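Local coordinates for protein transcriptional regulator, TetR family (Marinobacter aquaeolei, PDB 3NNR) that probably binds DNA as a transcriptional regulator of the TetR family, with a predicted helix-turn-helix motif near its N-terminus, at residues A[4-9]-A[35-40]; A[74-79]-A[135-140]; A[96-99]-A[104-107]. All coordinates share one frame; numbering follows the deposited sequence. Where two conformers were deposited one is given.

How the contacts relate
Along the chain, contact 1 comes first, joining 4-9 to 35-40 in the probable DNA-binding end of this almost wholly helical subunit. Contact 2 (74-79 with 135-140) then spans a long excursion that contains contact 3 (96-99 with 104-107). Contacts 1 and 2 sit on opposite sides of the chain's centre, their centres about 46 Å apart; contact 3 lies about 23 Å from contact 1 and about 34 Å from contact 2, centre to centre. Helix 78-94 runs from contact 2 to contact 3, and helix 110-136 runs back. The contacts thus mark the predicted helix-turn-helix, the far end of the larger helical domain, and the junction between the two.

Contact 1: A[4-9]-A[35-40]; sequences MKTRDK and LAISPG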
# COMPACT_ATOMS: atom_id res chain seq x y z
N MSE A 4 23.91 21.68 17.32
CA MSE A 4 23.36 21.28 15.98
C MSE A 4 23.39 22.48 15.01
O MSE A 4 22.94 23.58 15.40
CB MSE A 4 21.91 20.77 16.13
CG MSE A 4 21.53 19.76 15.07
SE MSE A 4 19.65 19.18 15.08
CE MSE A 4 19.88 17.40 14.24
N LYS A 5 23.88 22.27 13.77
CA LYS A 5 24.00 23.38 12.80
C LYS A 5 22.60 23.73 12.26
O LYS A 5 21.71 22.88 12.19
CB LYS A 5 25.04 23.10 11.69
CG LYS A 5 25.83 24.38 11.23
CD LYS A 5 25.17 25.18 10.10
CE LYS A 5 25.44 26.67 10.24
NZ LYS A 5 26.87 26.96 10.46
N THR A 6 22.41 25.01 11.94
CA THR A 6 21.14 25.57 11.43
C THR A 6 20.49 24.67 10.35
O THR A 6 19.29 24.45 10.37
CB THR A 6 21.34 27.00 10.83
OG1 THR A 6 21.87 27.89 11.83
CG2 THR A 6 20.05 27.60 10.31
N ARG A 7 21.31 24.19 9.43
CA ARG A 7 20.91 23.27 8.36
C ARG A 7 20.29 21.97 8.89
O ARG A 7 19.30 21.48 8.34
CB ARG A 7 22.16 22.90 7.55
CG ARG A 7 21.93 22.02 6.34
CD ARG A 7 23.20 21.37 5.84
NE ARG A 7 22.87 20.56 4.67
CZ ARG A 7 22.69 21.06 3.43
NH1 ARG A 7 22.78 22.38 3.15
NH2 ARG A 7 22.40 20.23 2.44
N ASP A 8 20.93 21.39 9.90
CA ASP A 8 20.44 20.12 10.47
C ASP A 8 19.09 20.32 11.19
O ASP A 8 18.25 19.44 11.13
CB ASP A 8 21.51 19.47 11.37
CG ASP A 8 22.73 18.97 10.57
OD1 ASP A 8 22.56 18.37 9.47
OD2 ASP A 8 23.86 19.16 11.07
N LYS A 9 18.90 21.48 11.83
CA LYS A 9 17.63 21.85 12.43
C LYS A 9 16.58 21.91 11.33
O LYS A 9 15.47 21.35 11.49
CB LYS A 9 17.66 23.20 13.16
CG LYS A 9 18.39 23.25 14.50
CD LYS A 9 18.27 24.68 15.11
CE LYS A 9 18.99 24.81 16.46
NZ LYS A 9 19.06 26.23 16.95
N LEU A 35 11.16 27.52 12.87
CA LEU A 35 12.55 27.69 13.32
C LEU A 35 12.99 29.10 13.71
O LEU A 35 14.10 29.24 14.20
CB LEU A 35 13.52 27.13 12.28
CG LEU A 35 13.59 25.62 12.13
CD1 LEU A 35 14.56 25.35 11.00
CD2 LEU A 35 14.05 24.99 13.44
N ALA A 36 12.13 30.11 13.55
CA ALA A 36 12.47 31.52 13.88
C ALA A 36 13.73 32.04 13.12
O ALA A 36 14.57 32.72 13.70
CB ALA A 36 12.60 31.72 15.42
N ILE A 37 13.87 31.63 11.85
CA ILE A 37 14.91 32.06 10.93
C ILE A 37 14.20 32.73 9.77
O ILE A 37 13.09 32.36 9.45
CB ILE A 37 15.84 30.90 10.42
CG1 ILE A 37 15.10 29.83 9.59
CG2 ILE A 37 16.54 30.24 11.60
CD1 ILE A 37 16.06 28.91 8.81
N SER A 38 14.81 33.73 9.15
CA SER A 38 14.17 34.42 8.04
C SER A 38 13.99 33.48 6.83
O SER A 38 14.66 32.44 6.76
CB SER A 38 15.00 35.61 7.60
OG SER A 38 16.20 35.15 7.02
N PRO A 39 13.08 33.82 5.90
CA PRO A 39 12.98 33.06 4.64
C PRO A 39 14.34 33.01 3.91
O PRO A 39 14.77 31.95 3.40
CB PRO A 39 11.94 33.85 3.84
CG PRO A 39 11.10 34.55 4.87
CD PRO A 39 11.96 34.78 6.06
N GLY A 40 15.01 34.15 3.87
CA GLY A 40 16.35 34.23 3.29
C GLY A 40 17.38 33.29 3.91
O GLY A 40 18.21 32.76 3.21
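Lys9 and Leu35 make the closer half of a small surface contact in which the first helix of the probable DNA-binding domain, 6-21, packs against the predicted helix-turn-helix motif. Leu35 lies in the segment leading from the first motif helix to the second, which starts at 39; Ala36, with positive phi, forms a Schellman motif that turns the chain.

The two methyls of Leu35 divide the work. CD2 meets Lys9 CB at 4.0 Å, while CD1 comes up to the lysine backbone, with Lys9 C at 4.0 Å and Lys9 O at 4.1 Å. With CG beside the backbone N of Leu35 (chi1 -72°), both methyls reach the helix, where the same side chain also packs on Ile10 and Ser13. Lys9 offers little more than the foot of its side chain: beyond CG the chain runs extended and carries the amino end away from Leu35, on the exposed side.

Two residues further on, packing thins out. Ile37 points its CB toward segment 4-9 and also packs on Ile10 and on Leu42 of the second motif helix, but its link to Thr6 is a grazing one. No hydrogen bond crosses; methyl and methylene groups pack on one another and on the Lys9 carbonyl. Thr6 has further neighbours in Asn41 and His45, which brings helix 39-45 into the same small cluster, and the Ser38 side chain caps the start of that helix through OG to Asn41 N. On the loose side the nearest pair is two methyls, Thr6 CG2 and Ile37 CD1, 4.5 Å apart.

Contact 2: A[74-79]-A[135-140]; sequences RPITLE and ADAGII
Ile139 and Ala137, at the C-terminal end of helix 110-136 and the turn there, press against Ile76 and Leu78, where the chain enters helix 78-94. Ile139 is the deeper of the first two, and its CB points at the incoming chain before the side chain forks there. The shorter branch, CG2, stands 4.0 Å from Leu78 CD2. The longer branch leaves through CG1, set beside the backbone N (chi1 -59°), and the extended second torsion pushes CD1 outward to two neighbours at once: Leu78 CD2 at 4.0 Å and the carbonyl Ile76 O at 3.9 Å. Both branches of the isoleucine therefore touch one leucine methyl. Tyr202 and Val206 of helix 200-211 pack on Ile139 and on Leu78 alike, while Leu134 adds a further neighbour to Ile139.

Ala137 makes the tighter approach. Its CB lies 3.6 Å from Ile76 O and 4.2 Å from Ile76 CG2, so a single methyl touches both backbone and side chain of the isoleucine. With CG1 of Ile76 anti to the backbone N (chi1 -172°), CG2 is the branch left to meet Ala137 CB. Ile76 is buried, and its side chain also packs on Ile130, Lys133 and Leu134 of helix 110-136.

No hydrogen bond joins 74-79 to 135-140. Gly138 N returns to Ala135 O at 3.0 Å. Thr77 OG1 caps Asp80 N, and Thr199 ties down both Gly138 O and the backbone of Ile139. Here, then, a helix finished by a Schellman motif at Gly138 is packed against one begun by a threonine N-cap, at the end of the larger helical domain remote from the predicted DNA-binding motif of this TetR-type fold.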
# COMPACT_ATOMS: atom_id res chain seq x y z
N ARG A 74 28.19 -15.26 8.48
CA ARG A 74 27.52 -16.08 9.51
C ARG A 74 26.10 -16.43 9.06
O ARG A 74 25.59 -15.80 8.17
CB ARG A 74 27.48 -15.32 10.85
CG ARG A 74 26.88 -13.91 10.79
CD ARG A 74 26.89 -13.22 12.15
NE ARG A 74 26.49 -11.81 12.06
CZ ARG A 74 27.35 -10.81 11.89
NH1 ARG A 74 28.65 -11.06 11.81
NH2 ARG A 74 26.91 -9.56 11.81
N PRO A 75 25.46 -17.45 9.70
CA PRO A 75 24.07 -17.75 9.27
C PRO A 75 23.06 -16.78 9.89
O PRO A 75 23.32 -16.22 10.95
CB PRO A 75 23.85 -19.19 9.75
CG PRO A 75 24.74 -19.34 10.90
CD PRO A 75 25.93 -18.44 10.68
N ILE A 76 21.94 -16.57 9.21
CA ILE A 76 20.88 -15.68 9.70
C ILE A 76 20.15 -16.35 10.85
O ILE A 76 19.81 -17.53 10.74
CB ILE A 76 19.86 -15.30 8.56
CG1 ILE A 76 18.89 -14.22 9.02
CG2 ILE A 76 19.05 -16.52 8.04
CD1 ILE A 76 18.10 -13.62 7.91
N THR A 77 19.94 -15.62 11.95
CA THR A 77 19.16 -16.13 13.10
C THR A 77 17.74 -15.49 13.13
O THR A 77 17.44 -14.56 12.39
CB THR A 77 19.82 -15.79 14.42
OG1 THR A 77 19.74 -14.38 14.62
CG2 THR A 77 21.30 -16.27 14.49
N LEU A 78 16.88 -16.01 14.01
CA LEU A 78 15.55 -15.44 14.25
C LEU A 78 15.58 -14.01 14.85
O LEU A 78 14.66 -13.19 14.61
CB LEU A 78 14.72 -16.37 15.15
CG LEU A 78 14.34 -17.73 14.56
CD1 LEU A 78 13.59 -18.55 15.60
CD2 LEU A 78 13.49 -17.58 13.29
N GLU A 79 16.62 -13.74 15.64
CA GLU A 79 16.84 -12.44 16.29
C GLU A 79 17.16 -11.41 15.17
O GLU A 79 16.63 -10.28 15.17
CB GLU A 79 17.92 -12.55 17.37
CG GLU A 79 17.61 -13.50 18.64
CD GLU A 79 17.64 -15.05 18.38
OE1 GLU A 79 17.91 -15.50 17.24
OE2 GLU A 79 17.38 -15.84 19.33
N ALA A 135 16.62 -20.12 4.23
CA ALA A 135 16.62 -21.44 3.61
C ALA A 135 17.91 -22.16 4.05
O ALA A 135 17.83 -23.26 4.59
CB ALA A 135 16.55 -21.32 2.07
N ASP A 136 19.06 -21.50 3.88
CA ASP A 136 20.39 -22.04 4.25
C ASP A 136 20.50 -22.42 5.73
O ASP A 136 21.13 -23.41 6.06
CB ASP A 136 21.52 -21.06 3.89
CG ASP A 136 21.61 -20.76 2.39
OD1 ASP A 136 21.51 -21.71 1.58
OD2 ASP A 136 21.81 -19.58 2.02
N ALA A 137 19.88 -21.62 6.60
CA ALA A 137 19.84 -21.88 8.04
C ALA A 137 18.83 -22.98 8.45
O ALA A 137 18.84 -23.41 9.61
CB ALA A 137 19.55 -20.59 8.82
N GLY A 138 17.97 -23.43 7.54
CA GLY A 138 16.96 -24.46 7.81
C GLY A 138 15.70 -23.96 8.49
O GLY A 138 14.96 -24.75 9.08
N ILE A 139 15.43 -22.66 8.38
CA ILE A 139 14.27 -22.01 9.02
C ILE A 139 13.04 -22.13 8.12
O ILE A 139 11.95 -22.47 8.61
CB ILE A 139 14.57 -20.55 9.41
CG1 ILE A 139 15.77 -20.52 10.38
CG2 ILE A 139 13.34 -19.93 10.06
CD1 ILE A 139 16.22 -19.15 10.81
N ILE A 140 13.19 -21.82 6.83
CA ILE A 140 12.12 -22.02 5.85
C ILE A 140 12.59 -23.04 4.83
O ILE A 140 13.77 -23.37 4.75
CB ILE A 140 11.63 -20.69 5.15
CG1 ILE A 140 12.65 -20.12 4.14
CG2 ILE A 140 11.27 -19.65 6.19
CD1 ILE A 140 12.15 -18.89 3.41

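Contact 3: A[96-99]-A[104-107]; sequences RFFH and YLLD. With SO4 (sulfate ion), chain D.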
# COMPACT_ATOMS: atom_id res chain seq x y z
N ARG A 96 7.15 8.71 8.05
CA ARG A 96 5.78 8.44 7.58
C ARG A 96 5.27 9.40 6.50
O ARG A 96 4.43 8.98 5.69
CB ARG A 96 4.75 8.30 8.75
CG ARG A 96 4.25 9.60 9.34
CD ARG A 96 3.67 9.48 10.77
NE ARG A 96 4.80 9.52 11.69
CZ ARG A 96 5.00 10.40 12.67
NH1 ARG A 96 4.10 11.31 13.02
NH2 ARG A 96 6.12 10.30 13.38
N PHE A 97 5.75 10.64 6.50
CA PHE A 97 5.34 11.66 5.50
C PHE A 97 5.65 11.23 4.05
O PHE A 97 4.94 11.60 3.12
CB PHE A 97 6.01 13.03 5.75
CG PHE A 97 7.36 13.17 5.08
CD1 PHE A 97 8.49 12.62 5.63
CD2 PHE A 97 7.46 13.79 3.82
CE1 PHE A 97 9.74 12.71 4.99
CE2 PHE A 97 8.67 13.86 3.16
CZ PHE A 97 9.82 13.32 3.74
N PHE A 98 6.72 10.47 3.88
CA PHE A 98 7.21 10.08 2.56
C PHE A 98 6.23 9.16 1.81
O PHE A 98 5.75 9.52 0.74
CB PHE A 98 8.59 9.46 2.69
CG PHE A 98 9.27 9.23 1.40
CD1 PHE A 98 9.88 10.27 0.74
CD2 PHE A 98 9.35 7.95 0.86
CE1 PHE A 98 10.53 10.06 -0.46
CE2 PHE A 98 9.99 7.73 -0.34
CZ PHE A 98 10.57 8.78 -1.00
N HIS A 99 5.89 8.03 2.41
CA HIS A 99 4.97 7.06 1.76
C HIS A 99 3.54 7.57 1.58
O HIS A 99 2.82 7.10 0.70
CB HIS A 99 5.00 5.72 2.45
CG HIS A 99 6.38 5.14 2.49
ND1 HIS A 99 7.29 5.47 3.48
CD2 HIS A 99 7.02 4.30 1.64
CE1 HIS A 99 8.43 4.84 3.24
NE2 HIS A 99 8.29 4.12 2.14
N TYR A 104 3.18 12.09 -5.47
CA TYR A 104 3.45 13.50 -5.81
C TYR A 104 4.94 13.83 -5.68
O TYR A 104 5.48 14.63 -6.44
CB TYR A 104 2.63 14.45 -4.95
CG TYR A 104 1.16 14.33 -5.18
CD1 TYR A 104 0.54 15.03 -6.21
CD2 TYR A 104 0.38 13.48 -4.40
CE1 TYR A 104 -0.85 14.91 -6.44
CE2 TYR A 104 -1.00 13.34 -4.62
CZ TYR A 104 -1.61 14.08 -5.63
OH TYR A 104 -2.95 14.00 -5.86
N LEU A 105 5.59 13.22 -4.69
CA LEU A 105 7.01 13.46 -4.44
C LEU A 105 7.87 12.91 -5.62
O LEU A 105 8.71 13.62 -6.16
CB LEU A 105 7.40 12.94 -3.07
CG LEU A 105 6.72 13.72 -1.92
CD1 LEU A 105 7.00 13.09 -0.56
CD2 LEU A 105 7.13 15.20 -1.89
N LEU A 106 7.56 11.70 -6.09
CA LEU A 106 8.25 11.17 -7.28
C LEU A 106 8.02 12.05 -8.52
O LEU A 106 8.97 12.37 -9.24
CB LEU A 106 7.85 9.72 -7.54
CG LEU A 106 8.06 8.72 -6.38
CD1 LEU A 106 8.03 7.28 -6.88
CD2 LEU A 106 9.33 8.97 -5.60
N ASP A 107 6.79 12.47 -8.75
CA ASP A 107 6.45 13.36 -9.87
C ASP A 107 7.12 14.74 -9.75
O ASP A 107 7.47 15.35 -10.76
CB ASP A 107 4.92 13.50 -9.96
CG ASP A 107 4.49 14.40 -11.07
OD1 ASP A 107 4.45 13.94 -12.22
OD2 ASP A 107 4.18 15.58 -10.77
S SO4 D . 0.22 11.44 12.47
O1 SO4 D . -0.49 10.62 13.46
O2 SO4 D . -0.62 12.44 11.74
O3 SO4 D . 1.25 12.19 13.23
O4 SO4 D . 0.70 10.44 11.54
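Two short helices, 96-100 and 102-108, pack through Phe97, Phe98 and Leu105 to form the buried bend between the long helices 78-94 and 110-136. Leu105 CD1 does the touching. It reaches Phe98 O at 4.0 Å, Phe97 CE2 at 4.1 Å and Phe98 CD1 at 4.2 Å, meeting both rings obliquely, and the leucine side chain crosses that of Phe97 at about a right angle. Phe98 CB covers one face of the Phe97 ring, over its centre. Phe97 also packs on Leu15 and Phe18 of helix 6-21, joining this bend to the probable DNA-binding domain.

Arg96 turns from the leucine toward a sulfate, probably from the crystallisation liquor. NH1 gives O3 a weak bond of 3.0 Å, bent to 130°, from the guanidinium edge, while NE holds Trp93 O. With an alanine here, the Trp93 carbonyl would probably lose its NE donor, its ring the cation-pi partner, and the sulfate this weak bond. His99 NE2 bonds an unidentified ligand, also probably from the crystallisation liquor, and the Phe98 side chain is about 6 Å from it; the ligand may mark the effector pocket of a TetR-type C-terminal domain.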